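PDB 2CYA: tyrosine--tRNA ligase from Aeropyrum pernix, which probably activates tyrosine with ATP and then transfers it to the acceptor end of tRNA(Tyr). Local coordinates for residues Val47-Trp52 and Met239-Pro244; Lys124-Leu129 and Pro166-Ser171; Thr17-Thr22 and Ala208-Ile213; Pro275-Ala280 and Thr307-Leu312. All blocks are in the same frame, centred on the assembly; numbering follows the deposited sequence.

Contact 1 joins the two ATP-binding signatures of the class I synthetase. Contact 3 adds an antiparallel edge strand to the catalytic sheet; its centre is about 20 Å from that of contact 1, across the middle of the chain, and its nearest atoms come within about 5 Å. Contact 2 packs the helix that carries predicted tyrosine-binding residues near the subunit interface, with its centre about 28 Å from that of contact 1. Contact 4 belongs to the helices that follow the KMSKS loop and meets contact 1 directly, I50 CD1 lying 3.8 Å from I279 CD1. Contacts 2 and 4 stand farthest apart, about 40 Å between centres.

Contact 1. Residues Val47-Trp52 and Met239-Pro244; sequences VAHIGW and MSKSKP. With SO4 (sulfate ion), chain C.
H49 and K241 touch through CD2 and CD, 3.9 Å apart, where the two signatures of a class I synthetase meet: H49-I50-G51-W52 at the place of the HIGH motif, and the KMSKS loop. The polar contacts converge on a bound sulfate, probably from the crystallisation liquor. Its O4 accepts three hydrogen bonds, from K241 NZ at 2.8 Å, W52 NE1 at 2.9 Å and H49 NE2 at 3.0 Å. All three residues are inferred to bind ATP, so the anion may well mark a phosphate position. Lysine suits this place because its chain can fold: bends at chi2 (77°) and chi3 (70°) bring the amine NZ to within 3.4 Å of W52 CZ2, and NZ also bonds S45 OG.

The apolar contacts belong to M239. Its CG lies over one face of the H49 ring in a CH-pi contact, 4.3 Å from the centroid, and SD continues to I50 CG1 at 3.7 Å. Flexible and unbranched, methionine can follow both surfaces.

Within 47-52, a capping bond from G51 N to H49 ND1 ties the imidazole to the turn that leads into the helix. Glycine fits because a CB at this position would run into H49 CE1. On the other nitrogen, H49 NE2 is also 3.0 Å from M239 O, but the angle is too poor for a hydrogen bond.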
loop_
_atom_site.group_PDB
_atom_site.type_symbol
_atom_site.label_atom_id
_atom_site.label_comp_id
_atom_site.label_asym_id
_atom_site.label_seq_id
_atom_site.Cartn_x
_atom_site.Cartn_y
_atom_site.Cartn_z
ATOM N N VAL A 47 11.383 -24.388 5.370
ATOM C CA VAL A 47 10.957 -25.596 6.059
ATOM C C VAL A 47 10.742 -25.281 7.540
ATOM O O VAL A 47 11.573 -24.642 8.185
ATOM C CB VAL A 47 12.011 -26.719 5.933
ATOM C CG1 VAL A 47 11.479 -28.008 6.568
ATOM C CG2 VAL A 47 12.362 -26.946 4.460
ATOM N N ALA A 48 9.613 -25.726 8.074
ATOM C CA ALA A 48 9.322 -25.487 9.473
ATOM C C ALA A 48 10.402 -26.067 10.398
ATOM O O ALA A 48 10.875 -27.184 10.197
ATOM C CB ALA A 48 7.980 -26.083 9.820
ATOM N N HIS A 49 10.806 -25.291 11.396
ATOM C CA HIS A 49 11.773 -25.783 12.361
ATOM C C HIS A 49 11.025 -25.869 13.697
ATOM O O HIS A 49 9.893 -25.404 13.805
ATOM C CB HIS A 49 13.006 -24.875 12.425
ATOM C CG HIS A 49 12.701 -23.448 12.736
ATOM N ND1 HIS A 49 12.336 -23.021 13.994
ATOM C CD2 HIS A 49 12.753 -22.338 11.961
ATOM C CE1 HIS A 49 12.178 -21.708 13.983
ATOM N NE2 HIS A 49 12.426 -21.268 12.762
ATOM N N ILE A 50 11.639 -26.448 14.716
ATOM C CA ILE A 50 10.912 -26.647 15.961
ATOM C C ILE A 50 10.412 -25.402 16.670
ATOM O O ILE A 50 9.503 -25.487 17.493
ATOM C CB ILE A 50 11.739 -27.506 16.933
ATOM C CG1 ILE A 50 13.077 -26.812 17.272
ATOM C CG2 ILE A 50 11.975 -28.878 16.296
ATOM C CD1 ILE A 50 13.877 -27.561 18.338
ATOM N N GLY A 51 10.982 -24.245 16.335
ATOM C CA GLY A 51 10.563 -23.016 16.978
ATOM C C GLY A 51 9.112 -22.698 16.723
ATOM O O GLY A 51 8.420 -22.132 17.573
ATOM N N TRP A 52 8.643 -23.074 15.542
ATOM C CA TRP A 52 7.264 -22.820 15.152
ATOM C C TRP A 52 6.291 -23.681 15.943
ATOM O O TRP A 52 5.107 -23.338 16.050
ATOM C CB TRP A 52 7.077 -23.080 13.653
ATOM C CG TRP A 52 7.816 -22.107 12.768
ATOM C CD1 TRP A 52 8.666 -21.100 13.172
ATOM C CD2 TRP A 52 7.819 -22.080 11.335
ATOM N NE1 TRP A 52 9.200 -20.460 12.075
ATOM C CE2 TRP A 52 8.700 -21.042 10.935
ATOM C CE3 TRP A 52 7.167 -22.830 10.348
ATOM C CZ2 TRP A 52 8.944 -20.742 9.585
ATOM C CZ3 TRP A 52 7.410 -22.529 9.003
ATOM C CH2 TRP A 52 8.293 -21.494 8.638
ATOM N N MET A 239 15.988 -18.645 16.116
ATOM C CA MET A 239 16.222 -19.882 15.383
ATOM C C MET A 239 15.560 -19.695 14.014
ATOM O O MET A 239 14.388 -19.324 13.932
ATOM C CB MET A 239 15.596 -21.078 16.118
ATOM C CG MET A 239 15.995 -22.434 15.535
ATOM S SD MET A 239 15.117 -23.894 16.196
ATOM C CE MET A 239 16.286 -24.474 17.420
ATOM N N SER A 240 16.310 -19.925 12.944
ATOM C CA SER A 240 15.764 -19.767 11.599
ATOM C C SER A 240 16.557 -20.589 10.593
ATOM O O SER A 240 17.601 -21.152 10.928
ATOM C CB SER A 240 15.772 -18.286 11.187
ATOM O OG SER A 240 17.090 -17.771 11.093
ATOM N N LYS A 241 16.061 -20.647 9.359
ATOM C CA LYS A 241 16.710 -21.410 8.293
ATOM C C LYS A 241 18.063 -20.851 7.810
ATOM O O LYS A 241 18.699 -21.445 6.935
ATOM C CB LYS A 241 15.755 -21.546 7.097
ATOM C CG LYS A 241 14.492 -22.363 7.380
ATOM C CD LYS A 241 13.446 -21.587 8.165
ATOM C CE LYS A 241 12.841 -20.482 7.310
ATOM N NZ LYS A 241 11.824 -19.690 8.042
ATOM N N SER A 242 18.499 -19.729 8.385
ATOM C CA SER A 242 19.771 -19.088 8.017
ATOM C C SER A 242 20.962 -20.057 8.052
ATOM O O SER A 242 21.537 -20.388 7.012
ATOM C CB SER A 242 20.053 -17.903 8.952
ATOM O OG SER A 242 18.977 -16.975 8.959
ATOM N N LYS A 243 21.338 -20.489 9.257
ATOM C CA LYS A 243 22.442 -21.434 9.453
ATOM C C LYS A 243 21.833 -22.760 9.906
ATOM O O LYS A 243 21.518 -22.942 11.087
ATOM C CB LYS A 243 23.410 -20.923 10.526
ATOM C CG LYS A 243 24.184 -19.661 10.153
ATOM C CD LYS A 243 25.034 -19.177 11.325
ATOM C CE LYS A 243 25.967 -20.279 11.824
ATOM N NZ LYS A 243 26.634 -19.921 13.105
ATOM N N PRO A 244 21.666 -23.705 8.966
ATOM C CA PRO A 244 21.088 -25.025 9.231
ATOM C C PRO A 244 21.449 -25.642 10.571
ATOM O O PRO A 244 20.580 -26.164 11.259
ATOM C CB PRO A 244 21.588 -25.859 8.059
ATOM C CG PRO A 244 21.584 -24.863 6.940
ATOM C CD PRO A 244 22.214 -23.648 7.596
HETATM S S SO4 C . 11.665 -17.784 10.982
HETATM O O1 SO4 C . 11.860 -17.637 12.492
HETATM O O2 SO4 C . 10.332 -17.125 10.633
HETATM O O3 SO4 C . 12.683 -17.021 10.350
HETATM O O4 SO4 C . 11.457 -19.173 10.774
#

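Contact 2. Residues Lys124-Leu129 and Pro166-Ser171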
loop_
_atom_site.group_PDB
_atom_site.type_symbol
_atom_site.label_atom_id
_atom_site.label_comp_id
_atom_site.label_asym_id
_atom_site.label_seq_id
_atom_site.Cartn_x
_atom_site.Cartn_y
_atom_site.Cartn_z
ATOM N N LYS A 124 -11.120 -5.589 -2.642
ATOM C CA LYS A 124 -10.862 -4.156 -2.619
ATOM C C LYS A 124 -11.039 -3.595 -1.214
ATOM O O LYS A 124 -10.317 -2.682 -0.801
ATOM C CB LYS A 124 -11.788 -3.433 -3.604
ATOM C CG LYS A 124 -13.263 -3.381 -3.234
ATOM C CD LYS A 124 -14.055 -2.715 -4.375
ATOM C CE LYS A 124 -15.377 -2.119 -3.902
ATOM N NZ LYS A 124 -16.252 -3.168 -3.312
ATOM N N ASP A 125 -11.985 -4.147 -0.464
ATOM C CA ASP A 125 -12.200 -3.661 0.895
ATOM C C ASP A 125 -10.976 -3.857 1.772
ATOM O O ASP A 125 -10.739 -3.075 2.682
ATOM C CB ASP A 125 -13.413 -4.340 1.526
ATOM C CG ASP A 125 -14.715 -3.892 0.886
ATOM O OD1 ASP A 125 -14.728 -2.777 0.314
ATOM O OD2 ASP A 125 -15.714 -4.640 0.958
ATOM N N TYR A 126 -10.192 -4.894 1.497
ATOM C CA TYR A 126 -8.995 -5.103 2.278
ATOM C C TYR A 126 -8.029 -3.940 2.020
ATOM O O TYR A 126 -7.506 -3.338 2.969
ATOM C CB TYR A 126 -8.322 -6.417 1.900
ATOM C CG TYR A 126 -6.956 -6.565 2.507
ATOM C CD1 TYR A 126 -6.796 -6.873 3.866
ATOM C CD2 TYR A 126 -5.819 -6.436 1.719
ATOM C CE1 TYR A 126 -5.525 -7.058 4.408
ATOM C CE2 TYR A 126 -4.552 -6.608 2.246
ATOM C CZ TYR A 126 -4.401 -6.920 3.586
ATOM O OH TYR A 126 -3.122 -7.083 4.094
ATOM N N TRP A 127 -7.797 -3.621 0.741
ATOM C CA TRP A 127 -6.887 -2.519 0.409
ATOM C C TRP A 127 -7.498 -1.225 0.892
ATOM O O TRP A 127 -6.796 -0.309 1.288
ATOM C CB TRP A 127 -6.581 -2.504 -1.104
ATOM C CG TRP A 127 -5.835 -3.756 -1.490
ATOM C CD1 TRP A 127 -6.349 -4.859 -2.135
ATOM C CD2 TRP A 127 -4.503 -4.109 -1.098
ATOM N NE1 TRP A 127 -5.418 -5.874 -2.153
ATOM C CE2 TRP A 127 -4.278 -5.439 -1.521
ATOM C CE3 TRP A 127 -3.476 -3.428 -0.419
ATOM C CZ2 TRP A 127 -3.064 -6.109 -1.290
ATOM C CZ3 TRP A 127 -2.269 -4.095 -0.190
ATOM C CH2 TRP A 127 -2.077 -5.424 -0.624
ATOM N N GLY A 128 -8.824 -1.165 0.900
ATOM C CA GLY A 128 -9.481 0.022 1.418
ATOM C C GLY A 128 -9.050 0.246 2.868
ATOM O O GLY A 128 -8.841 1.403 3.295
ATOM N N LEU A 129 -8.903 -0.853 3.625
ATOM C CA LEU A 129 -8.475 -0.793 5.039
ATOM C C LEU A 129 -7.000 -0.459 5.127
ATOM O O LEU A 129 -6.567 0.271 6.019
ATOM C CB LEU A 129 -8.693 -2.142 5.765
ATOM C CG LEU A 129 -9.949 -2.402 6.602
ATOM C CD1 LEU A 129 -9.956 -3.861 7.087
ATOM C CD2 LEU A 129 -9.972 -1.459 7.801
ATOM N N PRO A 166 3.762 -3.668 7.700
ATOM C CA PRO A 166 3.011 -3.425 8.949
ATOM C C PRO A 166 1.574 -2.971 8.689
ATOM O O PRO A 166 0.638 -3.350 9.407
ATOM C CB PRO A 166 3.812 -2.315 9.630
ATOM C CG PRO A 166 5.178 -2.434 9.038
ATOM C CD PRO A 166 4.950 -2.798 7.616
ATOM N N LEU A 167 1.411 -2.119 7.686
ATOM C CA LEU A 167 0.100 -1.601 7.321
ATOM C C LEU A 167 -0.785 -2.798 6.957
ATOM O O LEU A 167 -1.936 -2.884 7.376
ATOM C CB LEU A 167 0.233 -0.640 6.128
ATOM C CG LEU A 167 0.263 0.889 6.329
ATOM C CD1 LEU A 167 0.720 1.257 7.716
ATOM C CD2 LEU A 167 1.157 1.538 5.240
ATOM N N MET A 168 -0.226 -3.724 6.194
ATOM C CA MET A 168 -0.956 -4.926 5.793
ATOM C C MET A 168 -1.191 -5.853 6.984
ATOM O O MET A 168 -2.240 -6.485 7.081
ATOM C CB MET A 168 -0.183 -5.685 4.707
ATOM C CG MET A 168 -0.301 -5.033 3.316
ATOM S SD MET A 168 0.728 -5.874 2.112
ATOM C CE MET A 168 -0.127 -7.513 2.055
ATOM N N GLN A 169 -0.205 -5.937 7.878
ATOM C CA GLN A 169 -0.323 -6.795 9.052
ATOM C C GLN A 169 -1.513 -6.333 9.886
ATOM O O GLN A 169 -2.399 -7.130 10.211
ATOM C CB GLN A 169 0.975 -6.766 9.869
ATOM C CG GLN A 169 0.984 -7.782 11.016
ATOM C CD GLN A 169 2.392 -8.237 11.396
ATOM O OE1 GLN A 169 3.392 -7.632 10.987
ATOM N NE2 GLN A 169 2.473 -9.313 12.181
ATOM N N VAL A 170 -1.558 -5.042 10.196
ATOM C CA VAL A 170 -2.662 -4.477 10.969
ATOM C C VAL A 170 -3.993 -4.663 10.211
ATOM O O VAL A 170 -5.025 -4.992 10.807
ATOM C CB VAL A 170 -2.433 -2.966 11.224
ATOM C CG1 VAL A 170 -3.650 -2.350 11.879
ATOM C CG2 VAL A 170 -1.200 -2.767 12.099
ATOM N N SER A 171 -3.973 -4.463 8.896
ATOM C CA SER A 171 -5.198 -4.602 8.131
ATOM C C SER A 171 -5.708 -6.033 8.100
ATOM O O SER A 171 -6.908 -6.249 7.994
ATOM C CB SER A 171 -5.002 -4.079 6.702
ATOM O OG SER A 171 -4.685 -2.699 6.731
#
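Y126 drives its hydroxyl end against M168, and here the contact is tightest. The OH lies 3.3 Å from M168 CB and near CE as well, with the two side chains crossing at about a right angle. With CG anti to the backbone N (chi1 170°), the ring reaches over to helix 161-175, where CE1 meets S171 CB at 3.8 Å. Tyrosine suits the place because its ring packs between the helices while its hydroxyl still finds a polar mate, D172 OD1, just beyond the segment. A phenylalanine here would keep most of the ring packing but would probably leave the D172 carboxylate without this hydrogen-bonding partner. Serine is small enough to let L129 and S171 approach to 5.9 Å between CA atoms, and it turns its polar atom back onto its own helix, OG donating to L167 O at 2.8 Å.

The two helix segments cross at 118° with their axes 9.7 Å apart, a helix-helix packing in the catalytic domain. D172 and Q169, on the second helix, are predicted to bind tyrosine, so Y126 is probably a second-shell residue.

W127 touches M168 less closely, in a Met-aromatic contact with SD oblique, 5.1 Å from the centroid of the six-membered ring. Yet W127 is well covered, by Y126 and by W127 of the second subunit stacked on it, and its NE1 bonds A121 O. The loose side is that of exposed D125, beside which K124 packs on E118 of the second subunit.

Contact 3. Residues Thr17-Thr22 and Ala208-Ile213; sequences TVEIVT and AIHTPI
V21 and A208 pair antiparallel in a hydrogen-bonded register, V21 N to A208 O at 2.8 Å and A208 N to V21 O at 3.0 Å, while I20 and I209 form the non-hydrogen-bonded pair between this one and E19-H210. V18 and E19 together face H210 in a classic beta bulge: V18 N donates to H210 O, and H210 N to E19 O. The bulge lies at the edge of the mixed Rossmann-type sheet, where strand 19-21 runs against the otherwise parallel order.

E19 and H210 extend side by side from the same face: E19 CG sits between backbone N and carbonyl carbon (chi1 77°), and the extended chain beyond carries OE2 alongside the imidazole. The carboxylate takes H210 ND1 on the anti lone pair of OE2, in a hydrogen bond modelled at 2.5 Å, a length to be read with caution. A valine in place of E19 takes the acceptor from H210 ND1, and the ring, still held at NE2 by H191 ND1, would probably be freer to turn.

On the other face, I20 CG1 lies alongside I209 CG1 at 4.1 Å. Beta-branched isoleucine suits an extended backbone. T17 adds its methyl, CG2, 3.7 Å from I209 CG2.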
loop_
_atom_site.group_PDB
_atom_site.type_symbol
_atom_site.label_atom_id
_atom_site.label_comp_id
_atom_site.label_asym_id
_atom_site.label_seq_id
_atom_site.Cartn_x
_atom_site.Cartn_y
_atom_site.Cartn_z
ATOM N N THR A 17 2.951 -18.210 27.542
ATOM C CA THR A 17 3.114 -17.030 26.730
ATOM C C THR A 17 4.086 -16.083 27.432
ATOM O O THR A 17 4.286 -16.166 28.649
ATOM C CB THR A 17 1.764 -16.338 26.536
ATOM O OG1 THR A 17 1.220 -15.990 27.815
ATOM C CG2 THR A 17 0.805 -17.275 25.829
ATOM N N VAL A 18 4.699 -15.194 26.657
ATOM C CA VAL A 18 5.633 -14.208 27.187
ATOM C C VAL A 18 4.835 -13.016 27.732
ATOM O O VAL A 18 5.212 -12.397 28.726
ATOM C CB VAL A 18 6.582 -13.684 26.081
ATOM C CG1 VAL A 18 7.424 -12.528 26.612
ATOM C CG2 VAL A 18 7.474 -14.798 25.590
ATOM N N GLU A 19 3.731 -12.693 27.072
ATOM C CA GLU A 19 2.913 -11.577 27.508
ATOM C C GLU A 19 1.550 -11.624 26.848
ATOM O O GLU A 19 1.362 -12.263 25.811
ATOM C CB GLU A 19 3.586 -10.241 27.152
ATOM C CG GLU A 19 3.463 -9.848 25.660
ATOM C CD GLU A 19 4.115 -8.507 25.325
ATOM O OE1 GLU A 19 4.472 -7.773 26.265
ATOM O OE2 GLU A 19 4.270 -8.175 24.123
ATOM N N ILE A 20 0.603 -10.941 27.473
ATOM C CA ILE A 20 -0.749 -10.810 26.961
ATOM C C ILE A 20 -1.054 -9.327 27.178
ATOM O O ILE A 20 -0.994 -8.843 28.308
ATOM C CB ILE A 20 -1.759 -11.674 27.742
ATOM C CG1 ILE A 20 -1.547 -13.153 27.412
ATOM C CG2 ILE A 20 -3.200 -11.266 27.383
ATOM C CD1 ILE A 20 -2.418 -14.085 28.231
ATOM N N VAL A 21 -1.326 -8.603 26.093
ATOM C CA VAL A 21 -1.638 -7.177 26.170
ATOM C C VAL A 21 -3.113 -6.944 25.815
ATOM O O VAL A 21 -3.432 -6.841 24.628
ATOM C CB VAL A 21 -0.780 -6.358 25.165
ATOM C CG1 VAL A 21 -0.990 -4.859 25.394
ATOM C CG2 VAL A 21 0.696 -6.712 25.313
ATOM N N THR A 22 -4.016 -6.863 26.806
ATOM C CA THR A 22 -3.711 -6.982 28.241
ATOM C C THR A 22 -4.565 -8.109 28.808
ATOM O O THR A 22 -5.587 -8.477 28.220
ATOM C CB THR A 22 -4.109 -5.710 29.040
ATOM O OG1 THR A 22 -5.524 -5.526 28.938
ATOM C CG2 THR A 22 -3.401 -4.482 28.509
ATOM N N ALA A 208 -3.357 -8.695 22.210
ATOM C CA ALA A 208 -2.151 -9.279 21.638
ATOM C C ALA A 208 -1.546 -10.368 22.534
ATOM O O ALA A 208 -1.169 -10.088 23.679
ATOM C CB ALA A 208 -1.096 -8.170 21.390
ATOM N N ILE A 209 -1.424 -11.589 22.009
ATOM C CA ILE A 209 -0.847 -12.712 22.775
ATOM C C ILE A 209 0.446 -13.165 22.119
ATOM O O ILE A 209 0.444 -13.717 21.011
ATOM C CB ILE A 209 -1.826 -13.920 22.863
ATOM C CG1 ILE A 209 -3.087 -13.518 23.631
ATOM C CG2 ILE A 209 -1.140 -15.105 23.561
ATOM C CD1 ILE A 209 -4.211 -14.499 23.530
ATOM N N HIS A 210 1.553 -12.950 22.821
ATOM C CA HIS A 210 2.865 -13.277 22.295
ATOM C C HIS A 210 3.553 -14.501 22.893
ATOM O O HIS A 210 3.691 -14.627 24.118
ATOM C CB HIS A 210 3.757 -12.038 22.436
ATOM C CG HIS A 210 3.186 -10.826 21.766
ATOM N ND1 HIS A 210 3.237 -9.567 22.320
ATOM C CD2 HIS A 210 2.504 -10.695 20.599
ATOM C CE1 HIS A 210 2.611 -8.712 21.527
ATOM N NE2 HIS A 210 2.158 -9.372 20.474
ATOM N N THR A 211 3.990 -15.383 21.994
ATOM C CA THR A 211 4.695 -16.602 22.339
ATOM C C THR A 211 6.209 -16.365 22.274
ATOM O O THR A 211 6.682 -15.476 21.561
ATOM C CB THR A 211 4.325 -17.735 21.367
ATOM O OG1 THR A 211 4.548 -17.307 20.020
ATOM C CG2 THR A 211 2.864 -18.106 21.539
ATOM N N PRO A 212 6.984 -17.153 23.032
ATOM C CA PRO A 212 8.445 -17.018 23.053
ATOM C C PRO A 212 9.109 -17.483 21.754
ATOM O O PRO A 212 8.617 -18.373 21.070
ATOM C CB PRO A 212 8.852 -17.874 24.261
ATOM C CG PRO A 212 7.819 -18.965 24.249
ATOM C CD PRO A 212 6.530 -18.198 23.971
ATOM N N ILE A 213 10.234 -16.869 21.427
ATOM C CA ILE A 213 10.973 -17.211 20.224
ATOM C C ILE A 213 12.235 -17.941 20.656
ATOM O O ILE A 213 13.135 -17.319 21.225
ATOM C CB ILE A 213 11.359 -15.922 19.443
ATOM C CG1 ILE A 213 10.092 -15.260 18.887
ATOM C CG2 ILE A 213 12.348 -16.246 18.318
ATOM C CD1 ILE A 213 10.314 -13.866 18.332
#

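Contact 4. Residues Pro275-Ala280 and Thr307-Leu312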
loop_
_atom_site.group_PDB
_atom_site.type_symbol
_atom_site.label_atom_id
_atom_site.label_comp_id
_atom_site.label_asym_id
_atom_site.label_seq_id
_atom_site.Cartn_x
_atom_site.Cartn_y
_atom_site.Cartn_z
ATOM N N PRO A 275 19.216 -22.019 24.831
ATOM C CA PRO A 275 18.256 -22.617 23.887
ATOM C C PRO A 275 17.850 -24.047 24.257
ATOM O O PRO A 275 16.717 -24.466 24.008
ATOM C CB PRO A 275 18.995 -22.584 22.547
ATOM C CG PRO A 275 20.121 -21.591 22.763
ATOM C CD PRO A 275 20.524 -21.832 24.188
ATOM N N VAL A 276 18.783 -24.790 24.844
ATOM C CA VAL A 276 18.521 -26.161 25.239
ATOM C C VAL A 276 17.436 -26.186 26.299
ATOM O O VAL A 276 16.536 -27.029 26.265
ATOM C CB VAL A 276 19.798 -26.845 25.775
ATOM C CG1 VAL A 276 19.503 -28.301 26.116
ATOM C CG2 VAL A 276 20.904 -26.757 24.720
ATOM N N LEU A 277 17.515 -25.254 27.239
ATOM C CA LEU A 277 16.504 -25.172 28.283
ATOM C C LEU A 277 15.177 -24.657 27.696
ATOM O O LEU A 277 14.110 -25.137 28.063
ATOM C CB LEU A 277 16.984 -24.259 29.423
ATOM C CG LEU A 277 17.894 -24.923 30.458
ATOM C CD1 LEU A 277 18.195 -23.952 31.598
ATOM C CD2 LEU A 277 17.188 -26.157 31.019
ATOM N N GLU A 278 15.250 -23.694 26.784
ATOM C CA GLU A 278 14.046 -23.156 26.152
ATOM C C GLU A 278 13.307 -24.280 25.434
ATOM O O GLU A 278 12.089 -24.370 25.508
ATOM C CB GLU A 278 14.400 -22.071 25.131
ATOM C CG GLU A 278 15.099 -20.862 25.728
ATOM C CD GLU A 278 15.464 -19.822 24.684
ATOM O OE1 GLU A 278 15.801 -20.196 23.538
ATOM O OE2 GLU A 278 15.425 -18.624 25.016
ATOM N N ILE A 279 14.046 -25.131 24.726
ATOM C CA ILE A 279 13.416 -26.244 24.025
ATOM C C ILE A 279 12.708 -27.138 25.045
ATOM O O ILE A 279 11.562 -27.558 24.838
ATOM C CB ILE A 279 14.456 -27.067 23.255
ATOM C CG1 ILE A 279 14.952 -26.256 22.056
ATOM C CG2 ILE A 279 13.876 -28.442 22.883
ATOM C CD1 ILE A 279 16.108 -26.869 21.322
ATOM N N ALA A 280 13.380 -27.417 26.156
ATOM C CA ALA A 280 12.785 -28.273 27.187
ATOM C C ALA A 280 11.517 -27.640 27.730
ATOM O O ALA A 280 10.477 -28.288 27.846
ATOM C CB ALA A 280 13.772 -28.498 28.329
ATOM N N THR A 307 9.319 -34.173 36.364
ATOM C CA THR A 307 7.901 -34.121 36.064
ATOM C C THR A 307 7.429 -32.701 35.794
ATOM O O THR A 307 6.268 -32.482 35.465
ATOM C CB THR A 307 7.075 -34.729 37.221
ATOM O OG1 THR A 307 7.298 -33.978 38.423
ATOM C CG2 THR A 307 7.483 -36.164 37.455
ATOM N N SER A 308 8.329 -31.738 35.942
ATOM C CA SER A 308 7.994 -30.342 35.692
ATOM C C SER A 308 9.243 -29.662 35.165
ATOM O O SER A 308 10.353 -30.144 35.387
ATOM C CB SER A 308 7.547 -29.640 36.979
ATOM O OG SER A 308 8.655 -29.089 37.685
ATOM N N TYR A 309 9.066 -28.548 34.467
ATOM C CA TYR A 309 10.205 -27.834 33.930
ATOM C C TYR A 309 10.938 -27.105 35.037
ATOM O O TYR A 309 12.169 -27.085 35.062
ATOM C CB TYR A 309 9.791 -26.807 32.886
ATOM C CG TYR A 309 10.940 -25.898 32.520
ATOM C CD1 TYR A 309 11.973 -26.348 31.707
ATOM C CD2 TYR A 309 11.047 -24.620 33.066
ATOM C CE1 TYR A 309 13.083 -25.561 31.449
ATOM C CE2 TYR A 309 12.166 -23.820 32.821
ATOM C CZ TYR A 309 13.177 -24.304 32.012
ATOM O OH TYR A 309 14.291 -23.537 31.770
ATOM N N GLU A 310 10.179 -26.487 35.937
ATOM C CA GLU A 310 10.776 -25.735 37.034
ATOM C C GLU A 310 11.713 -26.618 37.850
ATOM O O GLU A 310 12.769 -26.165 38.292
ATOM C CB GLU A 310 9.690 -25.135 37.931
ATOM C CG GLU A 310 10.215 -24.044 38.861
ATOM C CD GLU A 310 11.018 -22.966 38.120
ATOM O OE1 GLU A 310 10.453 -22.324 37.203
ATOM O OE2 GLU A 310 12.211 -22.761 38.455
ATOM N N GLU A 311 11.331 -27.876 38.049
ATOM C CA GLU A 311 12.177 -28.804 38.790
ATOM C C GLU A 311 13.519 -28.874 38.074
ATOM O O GLU A 311 14.569 -28.629 38.669
ATOM C CB GLU A 311 11.556 -30.199 38.815
ATOM C CG GLU A 311 10.398 -30.371 39.773
ATOM C CD GLU A 311 9.725 -31.723 39.610
ATOM O OE1 GLU A 311 10.440 -32.753 39.631
ATOM O OE2 GLU A 311 8.482 -31.750 39.458
ATOM N N LEU A 312 13.464 -29.207 36.787
ATOM C CA LEU A 312 14.651 -29.315 35.954
ATOM C C LEU A 312 15.518 -28.065 36.047
ATOM O O LEU A 312 16.737 -28.165 36.171
ATOM C CB LEU A 312 14.241 -29.555 34.493
ATOM C CG LEU A 312 15.318 -29.696 33.408
ATOM C CD1 LEU A 312 14.666 -30.096 32.097
ATOM C CD2 LEU A 312 16.073 -28.393 33.232
#
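The Y309 ring is the one aromatic group here, and it approaches helix 275-284 obliquely, with CE1 3.6 Å from L277 O and the nearby backbone of A280 also against it. A chi1 of 169° swings the ring away from its own backbone N and out toward that helix. The phenol oxygen ends beside L277 CB, 3.6 Å away, and the leucine chain runs roughly perpendicular to the tyrosine's. A phenol serves both needs here: ring carbons for the leucine, and OH for a polar partner, E313 OE2, in the next turn.

L277 and L312 supply the apolar core. Their CD2 methyls lie 3.3 Å apart, closer than usual van der Waals contact, so the exact spacing is doubtful. A280 has a side chain small enough to admit both neighbours, its CB lying 4.2 Å from L312 CD1 and 4.3 Å from Y309 CE1.

Helix 309-317 starts from S308, the N-cap, whose OG accepts from E311 N at 3.0 Å. T307 OG1 donates to E311 OE2 at 2.7 Å, which helps to hold the carboxylate beside the cap.

This contact joins two helices of the region after the KMSKS loop, away from the annotated sites. L326 of helix 323-346 packs on both L277 and L312, Y306 of strand 305-306 touches L312, and on helix 275-284 I279 packs against I50 and V330.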